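Local atomic coordinates of putative glycerophosphodiester phosphodiesterase (Galdieria sulphuraria, PDB entry 2O55), a protein that is a putative member of the glycerophosphodiester phosphodiesterase family, a group of proteins built on a TIM-barrel fold. Residues V15-L20 and C242-F247; K8-R13 and I37-T42. All coordinates share one frame; numbering follows the deposited sequence.

Contact 1 of 2, residues V15-L20 and C242-F247; sequences VGKEGL and CSNYPF
Val15 meets Phe247 through CG1, which lies 3.8 Å from Phe247 CZ; its other flank faces helix 26-34, a place that suits a small branched apolar residue. Val15 also opens a type II' turn that Glu18 N closes onto Val15 O. Gly16 takes the second position with a positive phi of 57°, a conformation easiest for glycine, and a side chain here would collide with Asn244 O. The turn thereby presents Lys17 N to Asn244 O at 2.7 Å, in the carbonyl plane and on a lone pair. Lys17 CB rests 3.5 Å from Tyr245 OH, and the lysine chain runs beside Asn244 CB to a salt bridge of NZ with Asp224, which is also hydrogen-bonded to Tyr245 OH. Glu18 bends at chi2 (-85°), bringing its carboxylate back over the start of helix 246-253. There OE2 accepts a hydrogen bond from Gly248 N and a weak one from Phe247 N, 3.0 Å away. A carboxylate here would be expected to interact favourably with the partial positive charge of the helix start. OE1 sits at the ring edge of Tyr245, the N-cap residue, 3.5 Å from CD2. Leu20 CD1 meets the Phe247 ring edge, 3.4 Å from CE1. The loop after the first strand of a TIM barrel thus packs on the junction of its last strand and last helix.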
ATOM      1  N   VAL A  15      -0.692  11.361   0.972  1.00 16.55           N
ATOM      2  CA  VAL A  15      -0.834  12.394  -0.038  1.00 16.82           C
ATOM      3  C   VAL A  15       0.283  12.262  -1.049  1.00 17.55           C
ATOM      4  O   VAL A  15       0.485  13.134  -1.890  1.00 17.88           O
ATOM      5  CB  VAL A  15      -0.758  13.794   0.572  1.00 16.54           C
ATOM      6  CG1 VAL A  15      -1.851  13.981   1.596  1.00 15.85           C
ATOM      7  CG2 VAL A  15       0.627  14.034   1.174  1.00 16.84           C
ATOM      8  N   GLY A  16       1.028  11.173  -0.954  1.00 18.39           N
ATOM      9  CA  GLY A  16       2.072  10.893  -1.931  1.00 19.25           C
ATOM     10  C   GLY A  16       3.083  12.013  -2.019  1.00 19.48           C
ATOM     11  O   GLY A  16       3.491  12.562  -0.991  1.00 19.68           O
ATOM     12  N   LYS A  17       3.463  12.355  -3.253  1.00 19.69           N
ATOM     13  CA  LYS A  17       4.503  13.363  -3.516  1.00 19.59           C
ATOM     14  C   LYS A  17       3.962  14.798  -3.582  1.00 20.05           C
ATOM     15  O   LYS A  17       4.678  15.706  -4.006  1.00 19.84           O
ATOM     16  CB  LYS A  17       5.312  13.017  -4.783  1.00 19.33           C
ATOM     17  CG  LYS A  17       6.427  12.017  -4.531  1.00 19.02           C
ATOM     18  CD  LYS A  17       7.064  11.509  -5.802  1.00 18.51           C
ATOM     19  CE  LYS A  17       8.346  12.221  -6.098  1.00 17.24           C
ATOM     20  NZ  LYS A  17       9.034  11.529  -7.219  1.00 17.77           N
ATOM     21  N   GLU A  18       2.711  15.010  -3.172  1.00 20.46           N
ATOM     22  CA  GLU A  18       2.188  16.375  -3.099  1.00 21.19           C
ATOM     23  C   GLU A  18       2.979  17.128  -2.012  1.00 21.94           C
ATOM     24  O   GLU A  18       3.633  16.507  -1.148  1.00 22.24           O
ATOM     25  CB  GLU A  18       0.674  16.406  -2.825  1.00 20.74           C
ATOM     26  CG  GLU A  18      -0.195  15.547  -3.761  1.00 20.00           C
ATOM     27  CD  GLU A  18      -0.607  16.206  -5.089  1.00 19.31           C
ATOM     28  OE1 GLU A  18      -0.022  17.224  -5.527  1.00 18.46           O
ATOM     29  OE2 GLU A  18      -1.541  15.672  -5.717  1.00 19.12           O
ATOM     30  N   GLY A  19       2.950  18.454  -2.059  1.00 22.33           N
ATOM     31  CA  GLY A  19       3.667  19.235  -1.046  1.00 23.16           C
ATOM     32  C   GLY A  19       3.278  18.985   0.417  1.00 23.31           C
ATOM     33  O   GLY A  19       4.139  18.870   1.281  1.00 23.55           O
ATOM     34  N   LEU A  20       1.983  18.836   0.676  1.00 23.29           N
ATOM     35  CA  LEU A  20       1.380  19.189   1.966  1.00 23.16           C
ATOM     36  C   LEU A  20       1.815  18.448   3.242  1.00 23.12           C
ATOM     37  O   LEU A  20       1.522  18.915   4.356  1.00 23.01           O
ATOM     38  CB  LEU A  20      -0.143  19.151   1.824  1.00 23.27           C
ATOM     39  CG  LEU A  20      -0.717  19.997   0.675  1.00 23.67           C
ATOM     40  CD1 LEU A  20      -1.671  19.156  -0.176  1.00 22.74           C
ATOM     41  CD2 LEU A  20      -1.361  21.325   1.171  1.00 23.59           C
ATOM     42  N   CYS A 242      -2.552   3.788  -7.957  1.00 12.86           N
ATOM     43  CA  CYS A 242      -1.790   4.160  -6.801  1.00 13.19           C
ATOM     44  C   CYS A 242      -0.873   5.284  -7.253  1.00 13.64           C
ATOM     45  O   CYS A 242       0.225   5.040  -7.774  1.00 13.99           O
ATOM     46  CB  CYS A 242      -1.023   2.959  -6.255  1.00 13.44           C
ATOM     47  SG  CYS A 242      -0.330   3.233  -4.608  1.00 12.41           S
ATOM     48  N   SER A 243      -1.350   6.513  -7.039  1.00 14.03           N
ATOM     49  CA  SER A 243      -0.757   7.744  -7.573  1.00 14.14           C
ATOM     50  C   SER A 243       0.144   8.465  -6.590  1.00 14.01           C
ATOM     51  O   SER A 243      -0.112   8.474  -5.393  1.00 14.04           O
ATOM     52  CB  SER A 243      -1.878   8.700  -7.974  1.00 14.34           C
ATOM     53  OG  SER A 243      -1.363   9.907  -8.520  1.00 15.64           O
ATOM     54  N   ASN A 244       1.191   9.096  -7.105  1.00 14.03           N
ATOM     55  CA  ASN A 244       2.053   9.937  -6.288  1.00 14.05           C
ATOM     56  C   ASN A 244       1.497  11.346  -6.225  1.00 14.21           C
ATOM     57  O   ASN A 244       1.984  12.184  -5.463  1.00 14.61           O
ATOM     58  CB  ASN A 244       3.468   9.958  -6.844  1.00 14.05           C
ATOM     59  CG  ASN A 244       4.086   8.567  -6.931  1.00 15.84           C
ATOM     60  OD1 ASN A 244       3.834   7.688  -6.099  1.00 16.75           O
ATOM     61  ND2 ASN A 244       4.921   8.366  -7.940  1.00 18.67           N
ATOM     62  N   TYR A 245       0.469  11.608  -7.026  1.00 13.87           N
ATOM     63  CA  TYR A 245      -0.221  12.884  -6.990  1.00 13.55           C
ATOM     64  C   TYR A 245      -1.734  12.703  -6.977  1.00 13.50           C
ATOM     65  O   TYR A 245      -2.400  13.033  -7.954  1.00 13.67           O
ATOM     66  CB  TYR A 245       0.223  13.735  -8.171  1.00 13.48           C
ATOM     67  CG  TYR A 245       1.690  14.021  -8.089  1.00 13.69           C
ATOM     68  CD1 TYR A 245       2.619  13.113  -8.614  1.00 12.30           C
ATOM     69  CD2 TYR A 245       2.160  15.184  -7.441  1.00 12.59           C
ATOM     70  CE1 TYR A 245       3.970  13.363  -8.517  1.00 13.34           C
ATOM     71  CE2 TYR A 245       3.506  15.447  -7.341  1.00 12.14           C
ATOM     72  CZ  TYR A 245       4.412  14.529  -7.879  1.00 13.71           C
ATOM     73  OH  TYR A 245       5.765  14.759  -7.770  1.00 14.40           O
ATOM     74  N   PRO A 246      -2.286  12.191  -5.861  1.00 13.35           N
ATOM     75  CA  PRO A 246      -3.737  11.934  -5.784  1.00 13.61           C
ATOM     76  C   PRO A 246      -4.630  13.176  -6.051  1.00 14.18           C
ATOM     77  O   PRO A 246      -5.681  13.065  -6.720  1.00 14.52           O
ATOM     78  CB  PRO A 246      -3.930  11.414  -4.349  1.00 12.97           C
ATOM     79  CG  PRO A 246      -2.684  11.772  -3.610  1.00 12.72           C
ATOM     80  CD  PRO A 246      -1.592  11.833  -4.609  1.00 13.12           C
ATOM     81  N   PHE A 247      -4.213  14.339  -5.542  1.00 14.18           N
ATOM     82  CA  PHE A 247      -4.979  15.568  -5.710  1.00 14.19           C
ATOM     83  C   PHE A 247      -5.006  15.988  -7.187  1.00 14.52           C
ATOM     84  O   PHE A 247      -6.050  16.425  -7.697  1.00 14.50           O
ATOM     85  CB  PHE A 247      -4.470  16.671  -4.767  1.00 13.85           C
ATOM     86  CG  PHE A 247      -4.482  16.270  -3.299  1.00 14.61           C
ATOM     87  CD1 PHE A 247      -3.691  16.937  -2.371  1.00 14.03           C
ATOM     88  CD2 PHE A 247      -5.283  15.197  -2.844  1.00 15.79           C
ATOM     89  CE1 PHE A 247      -3.706  16.559  -1.022  1.00 14.21           C
ATOM     90  CE2 PHE A 247      -5.297  14.807  -1.492  1.00 14.30           C
ATOM     91  CZ  PHE A 247      -4.504  15.485  -0.590  1.00 14.03           C
TER

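Contact 2 of 2, residues K8-R13 and I37-T42. With SO4 (sulfate ion), chain B.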
ATOM      1  N   LYS A   8     -10.505   4.301  -9.244  1.00 15.98           N
ATOM      2  CA  LYS A   8     -10.490   5.005  -7.964  1.00 15.90           C
ATOM      3  C   LYS A   8      -9.056   5.346  -7.540  1.00 15.35           C
ATOM      4  O   LYS A   8      -8.121   4.629  -7.910  1.00 15.45           O
ATOM      5  CB  LYS A   8     -11.188   4.162  -6.900  1.00 16.24           C
ATOM      6  CG  LYS A   8     -12.665   3.979  -7.150  1.00 17.40           C
ATOM      7  CD  LYS A   8     -13.228   2.890  -6.300  1.00 20.30           C
ATOM      8  CE  LYS A   8     -14.701   2.770  -6.576  1.00 23.57           C
ATOM      9  NZ  LYS A   8     -14.972   1.360  -7.017  1.00 26.81           N
ATOM     10  N   ILE A   9      -8.884   6.426  -6.778  1.00 14.74           N
ATOM     11  CA  ILE A   9      -7.545   6.869  -6.363  1.00 14.35           C
ATOM     12  C   ILE A   9      -7.052   6.098  -5.144  1.00 14.37           C
ATOM     13  O   ILE A   9      -7.774   5.962  -4.160  1.00 14.34           O
ATOM     14  CB  ILE A   9      -7.488   8.373  -5.969  1.00 14.09           C
ATOM     15  CG1 ILE A   9      -8.401   9.248  -6.830  1.00 15.23           C
ATOM     16  CG2 ILE A   9      -6.071   8.885  -5.983  1.00 13.13           C
ATOM     17  CD1 ILE A   9      -8.114   9.177  -8.273  1.00 16.51           C
ATOM     18  N   VAL A  10      -5.814   5.612  -5.201  1.00 14.40           N
ATOM     19  CA  VAL A  10      -5.132   5.153  -3.992  1.00 14.57           C
ATOM     20  C   VAL A  10      -4.021   6.142  -3.650  1.00 15.13           C
ATOM     21  O   VAL A  10      -3.111   6.354  -4.461  1.00 15.91           O
ATOM     22  CB  VAL A  10      -4.520   3.765  -4.157  1.00 14.17           C
ATOM     23  CG1 VAL A  10      -3.903   3.352  -2.858  1.00 14.13           C
ATOM     24  CG2 VAL A  10      -5.572   2.775  -4.549  1.00 13.57           C
ATOM     25  N   GLY A  11      -4.090   6.751  -2.469  1.00 15.41           N
ATOM     26  CA  GLY A  11      -3.064   7.706  -2.035  1.00 15.78           C
ATOM     27  C   GLY A  11      -1.762   7.023  -1.641  1.00 16.22           C
ATOM     28  O   GLY A  11      -1.678   6.413  -0.567  1.00 16.50           O
ATOM     29  N   HIS A  12      -0.751   7.125  -2.509  1.00 16.24           N
ATOM     30  CA  HIS A  12       0.530   6.470  -2.293  1.00 16.29           C
ATOM     31  C   HIS A  12       1.248   7.063  -1.083  1.00 15.90           C
ATOM     32  O   HIS A  12       1.620   8.232  -1.081  1.00 15.89           O
ATOM     33  CB  HIS A  12       1.417   6.536  -3.545  1.00 16.43           C
ATOM     34  CG  HIS A  12       2.503   5.492  -3.568  1.00 18.96           C
ATOM     35  ND1 HIS A  12       3.378   5.344  -4.626  1.00 20.67           N
ATOM     36  CD2 HIS A  12       2.841   4.533  -2.670  1.00 19.67           C
ATOM     37  CE1 HIS A  12       4.214   4.353  -4.373  1.00 19.38           C
ATOM     38  NE2 HIS A  12       3.910   3.844  -3.192  1.00 20.20           N
ATOM     39  N   ARG A  13       1.421   6.235  -0.053  1.00 15.48           N
ATOM     40  CA  ARG A  13       1.989   6.641   1.232  1.00 15.06           C
ATOM     41  C   ARG A  13       1.273   7.847   1.834  1.00 15.06           C
ATOM     42  O   ARG A  13       1.861   8.625   2.584  1.00 15.21           O
ATOM     43  CB  ARG A  13       3.499   6.864   1.102  1.00 14.92           C
ATOM     44  CG  ARG A  13       4.232   5.634   0.623  1.00 13.57           C
ATOM     45  CD  ARG A  13       5.701   5.883   0.600  1.00 12.22           C
ATOM     46  NE  ARG A  13       6.351   5.042  -0.395  1.00 12.79           N
ATOM     47  CZ  ARG A  13       7.570   5.258  -0.883  1.00 11.84           C
ATOM     48  NH1 ARG A  13       8.256   6.301  -0.464  1.00 12.63           N
ATOM     49  NH2 ARG A  13       8.098   4.440  -1.794  1.00 10.73           N
ATOM     50  N   ILE A  37     -10.500  11.225  -0.469  1.00 17.00           N
ATOM     51  CA  ILE A  37      -9.878  10.206  -1.361  1.00 16.41           C
ATOM     52  C   ILE A  37      -9.961   8.748  -0.829  1.00 15.27           C
ATOM     53  O   ILE A  37      -9.444   8.434   0.228  1.00 14.79           O
ATOM     54  CB  ILE A  37      -8.419  10.581  -1.893  1.00 16.73           C
ATOM     55  CG1 ILE A  37      -7.339  10.151  -0.930  1.00 17.53           C
ATOM     56  CG2 ILE A  37      -8.241  12.081  -2.270  1.00 16.41           C
ATOM     57  CD1 ILE A  37      -6.205   9.526  -1.651  1.00 19.38           C
ATOM     58  N   PRO A  38     -10.589   7.850  -1.599  1.00 14.57           N
ATOM     59  CA  PRO A  38     -11.207   6.669  -0.999  1.00 14.41           C
ATOM     60  C   PRO A  38     -10.263   5.638  -0.412  1.00 14.52           C
ATOM     61  O   PRO A  38     -10.683   4.888   0.466  1.00 14.65           O
ATOM     62  CB  PRO A  38     -12.007   6.060  -2.161  1.00 14.13           C
ATOM     63  CG  PRO A  38     -11.329   6.517  -3.359  1.00 13.96           C
ATOM     64  CD  PRO A  38     -10.726   7.859  -3.066  1.00 14.26           C
ATOM     65  N   TYR A  39      -9.023   5.595  -0.896  1.00 14.87           N
ATOM     66  CA  TYR A  39      -8.023   4.590  -0.500  1.00 15.23           C
ATOM     67  C   TYR A  39      -6.685   5.221  -0.210  1.00 15.28           C
ATOM     68  O   TYR A  39      -6.345   6.229  -0.837  1.00 15.65           O
ATOM     69  CB  TYR A  39      -7.758   3.622  -1.645  1.00 15.78           C
ATOM     70  CG  TYR A  39      -8.857   2.641  -1.904  1.00 16.02           C
ATOM     71  CD1 TYR A  39      -9.785   2.855  -2.909  1.00 16.30           C
ATOM     72  CD2 TYR A  39      -8.951   1.489  -1.161  1.00 16.01           C
ATOM     73  CE1 TYR A  39     -10.795   1.945  -3.154  1.00 17.54           C
ATOM     74  CE2 TYR A  39      -9.959   0.585  -1.384  1.00 17.69           C
ATOM     75  CZ  TYR A  39     -10.876   0.811  -2.381  1.00 17.54           C
ATOM     76  OH  TYR A  39     -11.867  -0.117  -2.586  1.00 18.30           O
ATOM     77  N   ILE A  40      -5.910   4.634   0.706  1.00 14.77           N
ATOM     78  CA  ILE A  40      -4.480   4.929   0.746  1.00 14.82           C
ATOM     79  C   ILE A  40      -3.655   3.648   0.788  1.00 15.25           C
ATOM     80  O   ILE A  40      -4.128   2.587   1.229  1.00 15.01           O
ATOM     81  CB  ILE A  40      -4.058   5.864   1.904  1.00 15.02           C
ATOM     82  CG1 ILE A  40      -4.327   5.220   3.264  1.00 15.62           C
ATOM     83  CG2 ILE A  40      -4.690   7.265   1.785  1.00 15.08           C
ATOM     84  CD1 ILE A  40      -3.129   4.418   3.811  1.00 18.37           C
ATOM     85  N   GLU A  41      -2.417   3.753   0.314  1.00 15.40           N
ATOM     86  CA  GLU A  41      -1.463   2.672   0.405  1.00 15.51           C
ATOM     87  C   GLU A  41      -0.510   3.066   1.506  1.00 15.64           C
ATOM     88  O   GLU A  41      -0.161   4.226   1.613  1.00 15.92           O
ATOM     89  CB  GLU A  41      -0.720   2.496  -0.919  1.00 15.28           C
ATOM     90  CG  GLU A  41       0.218   1.294  -0.970  1.00 16.48           C
ATOM     91  CD  GLU A  41       1.591   1.534  -0.279  1.00 19.60           C
ATOM     92  OE1 GLU A  41       2.150   0.554   0.258  1.00 20.48           O
ATOM     93  OE2 GLU A  41       2.128   2.681  -0.256  1.00 20.68           O
ATOM     94  N   THR A  42      -0.098   2.109   2.334  1.00 16.21           N
ATOM     95  CA  THR A  42       0.971   2.339   3.317  1.00 15.82           C
ATOM     96  C   THR A  42       1.857   1.105   3.519  1.00 16.09           C
ATOM     97  O   THR A  42       1.490  -0.017   3.148  1.00 15.78           O
ATOM     98  CB  THR A  42       0.435   2.873   4.663  1.00 15.56           C
ATOM     99  OG1 THR A  42       1.514   3.421   5.417  1.00 15.24           O
ATOM    100  CG2 THR A  42      -0.192   1.786   5.458  1.00 15.32           C
TER
HETATM  101  S   SO4 B   1       7.787   2.014  -4.338  0.75 32.29           S
HETATM  102  O1  SO4 B   1       7.515   1.615  -5.706  0.75 30.10           O
HETATM  103  O2  SO4 B   1       9.101   2.624  -4.342  0.75 31.89           O
HETATM  104  O3  SO4 B   1       6.853   3.049  -3.948  0.75 32.67           O
HETATM  105  O4  SO4 B   1       7.680   0.907  -3.382  0.75 29.78           O
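Strands 8-12 and 39-42 run parallel with their axes 4.0 Å apart and inclined by 33°. Gly11 is gripped twice: its N gives a nearly straight bond to Tyr39 O (2.8 Å), while its O accepts from Glu41 N (2.9 Å). Ile37 CD1 comes to 3.6 Å from Gly11 N, and Ile40 lies on the same side, facing helix 26-34; beta-branched residues suit this strand-helix interface, and glycine leaves space for them. Together these elements form a right-handed beta-alpha-beta crossover, the repeating unit of the TIM barrel. On the other face Val10 lays CG2 against Tyr39 CB (3.7 Å) and CG1 beside Glu41 CB, an apolar filling between neighbouring side chains. Farther along, Glu41 has CG anti to its N (chi1 -174°), which carries the carboxylate along the same face as the His12 ring. OE2 meets the imidazole edge at His12 CD2 (3.1 Å), the planes 78° apart. A hydrogen bond between His12 ND1 and Asn244 OD1 restrains the ring's rotation, with Trp218 and Trp221 edge-to-face to it. Next along the chain, Arg13 stretches out so that NH2 bonds sulfate O3 (2.9 Å), while NH1 pairs with Glu23. The sulfate, probably from the crystallisation liquor, is also hydrogen-bonded to Trp218 and His56.

How the contacts relate
From the N terminus, the chain enters strand 8-12, passes through the loop 15-20 and helix 26-34, and returns as strand 39-46 beside the first strand: contact 2 closes this short loop, with 23 residues between its segments. Contact 1 closes a far longer one, 221 residues that hold most of the remaining barrel, by bringing 15-20 against 242-247. The segments alternate along the sequence, so the two contacts cross rather than nest. Strand 8-12 lies between 39-46 and 240-243 in the sheet and so links the two contacts, with a probable hydrogen bond from Ser243 N to Val10 O. Contact 2 thus joins the first two strands, and contact 1 ties the first loop to the last strand and helix of the barrel.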